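Local atomic coordinates of putative ring-cleaving dioxygenase MhqO (Bacillus subtilis subsp. subtilis, PDB entry 3OAJ), a protein that probably cleaves aromatic rings as an iron(II)-dependent extradiol-type dioxygenase and may contribute to the breakdown and detoxification of aromatic compounds. Residues A[4-8]-A[221-225]; A[8-12]-A[154-158]; A[83-89]-A[127-133]. One frame throughout, in Å; residues are numbered along the deposited sequence. Where two conformers were deposited one is given.

Contact 1: A[4-8]-A[221-225]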
loop_
_atom_site.group_PDB
_atom_site.type_symbol
_atom_site.label_atom_id
_atom_site.label_comp_id
_atom_site.label_asym_id
_atom_site.label_seq_id
_atom_site.Cartn_x
_atom_site.Cartn_y
_atom_site.Cartn_z
ATOM N N LYS A 4 -13.808 16.712 5.517
ATOM C CA LYS A 4 -12.364 16.532 5.722
ATOM C C LYS A 4 -11.627 16.434 4.382
ATOM O O LYS A 4 -12.268 16.317 3.334
ATOM C CB LYS A 4 -12.113 15.270 6.561
ATOM C CG LYS A 4 -12.731 15.284 7.969
ATOM C CD LYS A 4 -11.938 16.152 8.943
ATOM C CE LYS A 4 -10.615 15.494 9.334
ATOM N NZ LYS A 4 -9.586 16.507 9.734
ATOM N N LYS A 5 -10.293 16.497 4.418
ATOM C CA LYS A 5 -9.460 16.361 3.211
ATOM C C LYS A 5 -8.138 15.639 3.476
ATOM O O LYS A 5 -7.260 16.170 4.139
ATOM C CB LYS A 5 -9.161 17.742 2.627
ATOM C CG LYS A 5 -8.674 17.753 1.196
ATOM C CD LYS A 5 -8.667 19.173 0.622
ATOM C CE LYS A 5 -10.072 19.789 0.604
ATOM N NZ LYS A 5 -10.876 19.360 -0.582
ATOM N N THR A 6 -7.982 14.443 2.927
ATOM C CA THR A 6 -6.734 13.694 3.058
ATOM C C THR A 6 -5.770 13.998 1.910
ATOM O O THR A 6 -6.187 14.166 0.767
ATOM C CB THR A 6 -7.013 12.175 3.123
ATOM O OG1 THR A 6 -5.782 11.453 3.278
ATOM C CG2 THR A 6 -7.713 11.669 1.846
ATOM N N MET A 7 -4.476 14.031 2.201
ATOM C CA MET A 7 -3.472 14.193 1.154
ATOM C C MET A 7 -3.417 13.026 0.172
ATOM O O MET A 7 -3.046 13.202 -0.988
ATOM C CB MET A 7 -2.096 14.410 1.776
ATOM C CG MET A 7 -1.971 15.775 2.452
ATOM S SD MET A 7 -1.831 17.078 1.213
ATOM C CE MET A 7 -0.094 16.842 0.849
ATOM N N GLY A 8 -3.833 11.849 0.621
ATOM C CA GLY A 8 -3.727 10.664 -0.241
ATOM C C GLY A 8 -3.444 9.408 0.551
ATOM O O GLY A 8 -3.561 9.396 1.786
ATOM N N TRP A 221 -5.370 5.965 4.461
ATOM C CA TRP A 221 -5.289 7.355 4.037
ATOM C C TRP A 221 -4.551 8.179 5.080
ATOM O O TRP A 221 -4.593 7.877 6.263
ATOM C CB TRP A 221 -6.712 7.890 3.843
ATOM C CG TRP A 221 -7.504 6.991 2.936
ATOM C CD1 TRP A 221 -8.353 5.998 3.316
ATOM C CD2 TRP A 221 -7.487 6.975 1.501
ATOM N NE1 TRP A 221 -8.857 5.361 2.218
ATOM C CE2 TRP A 221 -8.355 5.951 1.090
ATOM C CE3 TRP A 221 -6.828 7.740 0.527
ATOM C CZ2 TRP A 221 -8.582 5.654 -0.250
ATOM C CZ3 TRP A 221 -7.055 7.440 -0.812
ATOM C CH2 TRP A 221 -7.949 6.426 -1.181
ATOM N N ARG A 222 -3.866 9.212 4.623
ATOM C CA ARG A 222 -3.036 10.060 5.486
ATOM C C ARG A 222 -3.808 11.046 6.343
ATOM O O ARG A 222 -4.779 11.653 5.903
ATOM C CB ARG A 222 -2.043 10.852 4.633
ATOM C CG ARG A 222 -1.015 9.960 3.955
ATOM C CD ARG A 222 -0.234 10.674 2.886
ATOM N NE ARG A 222 0.558 11.754 3.442
ATOM C CZ ARG A 222 1.246 12.620 2.719
ATOM N NH1 ARG A 222 1.262 12.530 1.395
ATOM N NH2 ARG A 222 1.933 13.567 3.329
ATOM N N ALA A 223 -3.341 11.203 7.578
ATOM C CA ALA A 223 -3.684 12.355 8.407
ATOM C C ALA A 223 -2.370 13.045 8.725
ATOM O O ALA A 223 -1.349 12.373 8.868
ATOM C CB ALA A 223 -4.419 11.927 9.693
ATOM N N ASN A 224 -2.401 14.366 8.858
ATOM C CA ASN A 224 -1.181 15.145 9.088
ATOM C C ASN A 224 -0.474 14.832 10.409
ATOM O O ASN A 224 0.750 14.834 10.475
ATOM C CB ASN A 224 -1.476 16.656 9.059
ATOM C CG ASN A 224 -2.049 17.136 7.729
ATOM O OD1 ASN A 224 -2.997 17.937 7.701
ATOM N ND2 ASN A 224 -1.477 16.677 6.634
ATOM N N ASP A 225 -1.262 14.569 11.450
ATOM C CA ASP A 225 -0.756 14.386 12.802
ATOM C C ASP A 225 -1.853 13.777 13.673
ATOM O O ASP A 225 -2.952 13.498 13.184
ATOM C CB ASP A 225 -0.213 15.714 13.381
ATOM C CG ASP A 225 -1.226 16.855 13.355
ATOM O OD1 ASP A 225 -2.452 16.620 13.308
ATOM O OD2 ASP A 225 -0.771 18.023 13.440
HETATM O O HOH W 1 -4.137 17.067 4.992
HETATM O O HOH W 2 -3.754 14.252 4.960
#
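Thr6 and Gly8 clasp the end of strand 215-223 at Arg222, where the lead-in to strand 9-16 meets its neighbour in the mixed sheet of this vicinal oxygen chelate fold. Two bonds define the tight part. Thr6 OG1 donates to Arg222 O at 2.8 Å, in the carbonyl plane and on a lone pair (C=O...donor angle 126°). The hydroxyl reaches that oxygen because chi1 of -179° turns it trans to Thr6 N. In return Arg222 N donates to Gly8 O, 2.9 Å away, and the same oxygen lies 3.5 Å from Trp221 CA in a CA-H...O contact. Beside this clasp the Trp221 ring approaches Gly8 C obliquely; the ring also meets Phe265 edge-to-face and touches Ile267 of strand 264-269, next to the metal-binding Glu266.

Toward solvent the fit is looser. Water 2 takes a bond from Met7 N and gives one to Arg222 O, which thus accepts from both the water and Thr6. Farther out, water 1 donates to Asn224 OD1 at 3.1 Å and only weakly to Lys5 O, a thin link between exposed residues. The Arg222 side chain passes beside Met7 to a salt bridge with Asp270, and one guanidinium face carries Met7 CB, 3.9 Å from Arg222 NH1 and offset toward the rim.

Contact 2: A[8-12]-A[154-158]. With ZN (zinc ion), chain C.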
loop_
_atom_site.group_PDB
_atom_site.type_symbol
_atom_site.label_atom_id
_atom_site.label_comp_id
_atom_site.label_asym_id
_atom_site.label_seq_id
_atom_site.Cartn_x
_atom_site.Cartn_y
_atom_site.Cartn_z
ATOM N N GLY A 8 -3.833 11.849 0.621
ATOM C CA GLY A 8 -3.727 10.664 -0.241
ATOM C C GLY A 8 -3.444 9.408 0.551
ATOM O O GLY A 8 -3.561 9.396 1.786
ATOM N N ILE A 9 -3.039 8.359 -0.155
ATOM C CA ILE A 9 -2.716 7.092 0.482
ATOM C C ILE A 9 -1.489 7.248 1.411
ATOM O O ILE A 9 -0.484 7.903 1.054
ATOM C CB ILE A 9 -2.422 6.027 -0.585
ATOM C CG1 ILE A 9 -3.663 5.761 -1.464
ATOM C CG2 ILE A 9 -1.874 4.730 0.049
ATOM C CD1 ILE A 9 -3.348 4.998 -2.764
ATOM N N HIS A 10 -1.606 6.665 2.607
ATOM C CA HIS A 10 -0.505 6.508 3.541
ATOM C C HIS A 10 0.216 5.194 3.237
ATOM O O HIS A 10 1.400 5.190 2.944
ATOM C CB HIS A 10 -1.028 6.555 4.999
ATOM C CG HIS A 10 0.043 6.537 6.039
ATOM N ND1 HIS A 10 0.720 5.386 6.389
ATOM C CD2 HIS A 10 0.537 7.520 6.831
ATOM C CE1 HIS A 10 1.605 5.669 7.330
ATOM N NE2 HIS A 10 1.494 6.947 7.638
ATOM N N HIS A 11 -0.510 4.083 3.318
ATOM C CA HIS A 11 0.054 2.776 2.969
ATOM C C HIS A 11 -1.083 1.861 2.542
ATOM O O HIS A 11 -2.254 2.190 2.722
ATOM C CB HIS A 11 0.823 2.143 4.148
ATOM C CG HIS A 11 -0.018 1.839 5.349
ATOM N ND1 HIS A 11 -0.242 2.759 6.354
ATOM C CD2 HIS A 11 -0.655 0.702 5.729
ATOM C CE1 HIS A 11 -0.977 2.201 7.302
ATOM N NE2 HIS A 11 -1.251 0.958 6.946
ATOM N N ILE A 12 -0.717 0.737 1.937
ATOM C CA ILE A 12 -1.636 -0.333 1.623
ATOM C C ILE A 12 -1.055 -1.602 2.231
ATOM O O ILE A 12 0.149 -1.827 2.235
ATOM C CB ILE A 12 -1.761 -0.466 0.071
ATOM C CG1 ILE A 12 -2.545 0.721 -0.496
ATOM C CG2 ILE A 12 -2.416 -1.775 -0.341
ATOM C CD1 ILE A 12 -2.394 0.920 -1.999
ATOM N N PHE A 154 3.242 5.164 -4.538
ATOM C CA PHE A 154 2.000 4.822 -5.221
ATOM C C PHE A 154 1.598 5.943 -6.149
ATOM O O PHE A 154 1.712 7.110 -5.794
ATOM C CB PHE A 154 0.845 4.611 -4.236
ATOM C CG PHE A 154 1.077 3.507 -3.256
ATOM C CD1 PHE A 154 1.372 2.224 -3.696
ATOM C CD2 PHE A 154 1.028 3.763 -1.888
ATOM C CE1 PHE A 154 1.589 1.204 -2.782
ATOM C CE2 PHE A 154 1.252 2.755 -0.967
ATOM C CZ PHE A 154 1.525 1.468 -1.412
ATOM N N GLY A 155 1.127 5.580 -7.334
ATOM C CA GLY A 155 0.368 6.510 -8.155
ATOM C C GLY A 155 -1.051 6.655 -7.638
ATOM O O GLY A 155 -1.726 7.652 -7.911
ATOM N N GLY A 156 -1.505 5.649 -6.893
ATOM C CA GLY A 156 -2.878 5.579 -6.408
ATOM C C GLY A 156 -3.299 4.125 -6.346
ATOM O O GLY A 156 -2.458 3.251 -6.125
ATOM N N ALA A 157 -4.581 3.879 -6.566
ATOM C CA ALA A 157 -5.162 2.547 -6.469
ATOM C C ALA A 157 -6.488 2.514 -7.195
ATOM O O ALA A 157 -7.110 3.567 -7.432
ATOM C CB ALA A 157 -5.354 2.135 -4.990
ATOM N N THR A 158 -6.922 1.296 -7.520
ATOM C CA THR A 158 -8.232 1.065 -8.122
ATOM C C THR A 158 -9.066 0.264 -7.128
ATOM O O THR A 158 -8.648 -0.801 -6.691
ATOM C CB THR A 158 -8.115 0.289 -9.470
ATOM O OG1 THR A 158 -7.388 1.104 -10.407
ATOM C CG2 THR A 158 -9.519 -0.058 -10.030
HETATM ZN ZN ZN C . -2.766 -0.143 7.892
#
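Ile9 and Ile12 of strand 9-16 press on Phe154 and Ala157 of strand 153-160, joining the two mixed sheets of the paired vicinal oxygen chelate modules. The segments' axes come no nearer than 9.1 Å and cross at 69°, and no hydrogen bond links them, so apolar side chains make the join.

Ile9 CB points toward strand 153-160. There chi1 of -63° puts CG1 beside Ile9 N and leaves CG2 trans to it. The CG2 branch comes obliquely to the Phe154 ring, 3.6 Å from Phe154 CD2. CG1, packed on Trp221, leads to CD1, which lies over the Gly156 backbone at 3.7 Å from Gly156 C and reaches Ala157 CB at 4.1 Å. Gly155 and Gly156 form a classic beta bulge against Ser84, and the tip of Ile9 rests on its second residue. Ile12 CD1 instead sits above the centre of the Phe154 ring in a CH-pi contact, 12° off the ring normal, while His11 CA lies at the ring edge.

The opposite side of strand 9-16 serves the metal. His10 and His11 form another classic bulge, facing Ala220, and in both CB points away from strand 153-160. His11 ND1 donates to His10 ND1 at 2.8 Å, a straight bond in the plane of the His11 ring, though tilted from that of His10; with the metal bond it restrains rotation of the His11 imidazole. With His218 and Glu266 completing the protein ligands, His11 NE2 binds the zinc ion at 2.1 Å, at the site predicted for iron.

Contact 3: A[83-89]-A[127-133]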
loop_
_atom_site.group_PDB
_atom_site.type_symbol
_atom_site.label_atom_id
_atom_site.label_comp_id
_atom_site.label_asym_id
_atom_site.label_seq_id
_atom_site.Cartn_x
_atom_site.Cartn_y
_atom_site.Cartn_z
ATOM N N THR A 83 -3.061 -2.007 -7.225
ATOM C CA THR A 83 -2.202 -1.039 -6.577
ATOM C C THR A 83 -1.326 -0.426 -7.663
ATOM O O THR A 83 -0.710 -1.149 -8.458
ATOM C CB THR A 83 -1.343 -1.735 -5.495
ATOM O OG1 THR A 83 -2.225 -2.311 -4.517
ATOM C CG2 THR A 83 -0.387 -0.753 -4.830
ATOM N N SER A 84 -1.281 0.903 -7.705
ATOM C CA SER A 84 -0.634 1.656 -8.789
ATOM C C SER A 84 0.668 2.250 -8.276
ATOM O O SER A 84 0.669 2.884 -7.217
ATOM C CB SER A 84 -1.595 2.759 -9.269
ATOM O OG SER A 84 -1.267 3.238 -10.558
ATOM N N TYR A 85 1.771 2.017 -9.005
ATOM C CA TYR A 85 3.087 2.559 -8.684
ATOM C C TYR A 85 3.510 3.562 -9.748
ATOM O O TYR A 85 3.406 3.287 -10.948
ATOM C CB TYR A 85 4.122 1.427 -8.590
ATOM C CG TYR A 85 3.900 0.539 -7.396
ATOM C CD1 TYR A 85 4.258 0.963 -6.112
ATOM C CD2 TYR A 85 3.273 -0.702 -7.528
ATOM C CE1 TYR A 85 4.027 0.148 -4.997
ATOM C CE2 TYR A 85 3.049 -1.520 -6.423
ATOM C CZ TYR A 85 3.437 -1.082 -5.156
ATOM O OH TYR A 85 3.182 -1.875 -4.067
ATOM N N VAL A 86 3.963 4.731 -9.312
ATOM C CA VAL A 86 4.374 5.792 -10.226
ATOM C C VAL A 86 5.889 5.829 -10.402
ATOM O O VAL A 86 6.657 5.686 -9.438
ATOM C CB VAL A 86 3.743 7.154 -9.805
ATOM C CG1 VAL A 86 4.298 7.628 -8.468
ATOM C CG2 VAL A 86 3.924 8.229 -10.890
ATOM N N VAL A 87 6.296 5.987 -11.661
ATOM C CA VAL A 87 7.706 6.091 -12.024
ATOM C C VAL A 87 7.953 7.394 -12.800
ATOM O O VAL A 87 6.990 8.026 -13.260
ATOM C CB VAL A 87 8.189 4.848 -12.849
ATOM C CG1 VAL A 87 8.017 3.548 -12.036
ATOM C CG2 VAL A 87 7.439 4.762 -14.190
ATOM N N PRO A 88 9.224 7.808 -12.934
ATOM C CA PRO A 88 9.488 9.036 -13.684
ATOM C C PRO A 88 9.064 8.992 -15.156
ATOM O O PRO A 88 8.983 7.915 -15.754
ATOM C CB PRO A 88 11.002 9.173 -13.590
ATOM C CG PRO A 88 11.361 8.467 -12.316
ATOM C CD PRO A 88 10.461 7.267 -12.337
ATOM N N LYS A 89 8.819 10.169 -15.739
ATOM C CA LYS A 89 8.503 10.234 -17.167
ATOM C C LYS A 89 9.657 9.623 -17.952
ATOM O O LYS A 89 10.828 9.912 -17.685
ATOM C CB LYS A 89 8.207 11.670 -17.629
ATOM C CG LYS A 89 6.780 12.208 -17.310
ATOM C CD LYS A 89 5.593 11.351 -17.863
ATOM C CE LYS A 89 5.578 11.196 -19.396
ATOM N NZ LYS A 89 4.579 10.155 -19.846
ATOM N N LEU A 127 -0.850 -5.351 -9.820
ATOM C CA LEU A 127 -0.048 -4.133 -9.752
ATOM C C LEU A 127 -0.059 -3.438 -11.105
ATOM O O LEU A 127 -0.314 -4.072 -12.146
ATOM C CB LEU A 127 1.400 -4.485 -9.386
ATOM C CG LEU A 127 1.758 -4.798 -7.927
ATOM C CD1 LEU A 127 1.027 -6.011 -7.374
ATOM C CD2 LEU A 127 3.284 -4.954 -7.797
ATOM N N GLU A 128 0.282 -2.153 -11.110
ATOM C CA GLU A 128 0.477 -1.454 -12.369
ATOM C C GLU A 128 1.515 -0.372 -12.177
ATOM O O GLU A 128 1.716 0.105 -11.051
ATOM C CB GLU A 128 -0.838 -0.881 -12.932
ATOM C CG GLU A 128 -1.462 0.172 -12.048
ATOM C CD GLU A 128 -2.811 0.701 -12.508
ATOM O OE1 GLU A 128 -3.477 0.122 -13.411
ATOM O OE2 GLU A 128 -3.218 1.718 -11.904
ATOM N N ILE A 129 2.166 -0.003 -13.273
ATOM C CA ILE A 129 3.124 1.101 -13.291
ATOM C C ILE A 129 2.673 2.150 -14.295
ATOM O O ILE A 129 2.241 1.803 -15.394
ATOM C CB ILE A 129 4.573 0.579 -13.597
ATOM C CG1 ILE A 129 5.156 -0.084 -12.354
ATOM C CG2 ILE A 129 5.503 1.699 -14.050
ATOM C CD1 ILE A 129 6.412 -0.920 -12.632
ATOM N N VAL A 130 2.755 3.417 -13.893
ATOM C CA VAL A 130 2.413 4.564 -14.726
ATOM C C VAL A 130 3.494 5.618 -14.563
ATOM O O VAL A 130 4.091 5.705 -13.494
ATOM C CB VAL A 130 1.021 5.135 -14.342
ATOM C CG1 VAL A 130 0.979 5.656 -12.888
ATOM C CG2 VAL A 130 0.554 6.188 -15.339
ATOM N N GLU A 131 3.730 6.395 -15.621
ATOM C CA GLU A 131 4.735 7.461 -15.614
ATOM C C GLU A 131 4.086 8.783 -15.269
ATOM O O GLU A 131 3.103 9.157 -15.909
ATOM C CB GLU A 131 5.345 7.640 -17.002
ATOM C CG GLU A 131 6.199 6.519 -17.514
ATOM C CD GLU A 131 6.863 6.908 -18.814
ATOM O OE1 GLU A 131 6.627 8.045 -19.273
ATOM O OE2 GLU A 131 7.636 6.097 -19.357
ATOM N N ARG A 132 4.646 9.509 -14.295
ATOM C CA ARG A 132 4.181 10.882 -14.004
ATOM C C ARG A 132 5.325 11.718 -13.456
ATOM O O ARG A 132 6.147 11.219 -12.685
ATOM C CB ARG A 132 3.013 10.924 -13.006
ATOM C CG ARG A 132 1.768 10.130 -13.395
ATOM C CD ARG A 132 0.652 10.328 -12.390
ATOM N NE ARG A 132 -0.498 9.533 -12.788
ATOM C CZ ARG A 132 -1.121 8.639 -12.019
ATOM N NH1 ARG A 132 -0.728 8.464 -10.762
ATOM N NH2 ARG A 132 -2.154 7.950 -12.501
ATOM N N GLU A 133 5.385 12.988 -13.859
ATOM C CA GLU A 133 6.411 13.912 -13.368
ATOM C C GLU A 133 6.219 14.218 -11.883
ATOM O O GLU A 133 7.201 14.310 -11.130
ATOM C CB GLU A 133 6.426 15.219 -14.193
ATOM C CG GLU A 133 7.578 16.190 -13.847
ATOM C CD GLU A 133 8.951 15.691 -14.295
ATOM O OE1 GLU A 133 9.035 14.954 -15.302
ATOM O OE2 GLU A 133 9.960 16.060 -13.648
HETATM O O HOH W 3 -2.585 5.721 -10.828
HETATM O O HOH W 4 9.958 12.581 -14.485
#
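Chi1 values of -161° at Ser84 and 63° at Glu128 bring these two side chains together across a parallel pair of strands, 79-87 beside 126-131, in the sheet of the vicinal oxygen chelate fold. The first sets Ser84 OG trans to its own N; the second tucks Glu128 CG between backbone N and carbonyl carbon, from where the extended chain leads its carboxylate to the serine. Ser84 OG donates to Glu128 OE2 at 2.8 Å, on the anti side and 16° out of the carboxylate plane. Arg111 forms a salt bridge with that same oxygen.

Five bridges, from Thr83 with Leu127 to Val87 with Glu131, set the register, and the backbone bonds weave between staggered residues as parallel strands require. Tyr85 shows the pattern: its N donates to Glu128 O at 2.8 Å, and its O receives Val130 N. CA-H...O contacts accompany the ladder, including Ile129 CA to Tyr85 O at 3.2 Å.

The two faces differ. On that of Tyr85, Leu127 CG lies at the ring edge, and the Val87 and Ile129 side chains cross at about a right angle, CG2 to CG2 3.6 Å; helices 19-29 and 92-101 cover this face. On that of Ser84, Val130 CG1 sits over the centre of the Arg132 guanidinium, which forms a salt bridge through Arg132 NE with Glu114. Water 3 accepts from Arg132 NH2 and donates to Ser84 OG, tying the serine to Arg132.

Past the strands, the Lys89 chain bends back at chi2 and chi3. In one of the two conformers of Glu131, Lys89 NZ makes a salt bridge to Glu131 OE1 at 3.0 Å, an oxygen that also accepts from Gly90 N, while Glu131 OE2 accepts from Met92 N.

Contacts 1 and 2 share Gly8 and use successive parts of one chain: the first ties it within its own sheet to strand 215-223, the second presses it against the other sheet. Contact 2 also adjoins contact 3, since strands 153-160 and 79-87 are neighbours and the Ser84 backbone probably hydrogen-bonds to the Gly155-Gly156 bulge. Their chemistry follows their place. Contact 2, its centre about 6 Å from that of the chain, is fully buried and apolar between sheets. Contact 1, partly buried and centred about 15 Å from the chain centre, relies on a few polar bonds and waters. Contact 3 combines a buried backbone ladder with a charged, partly exposed end.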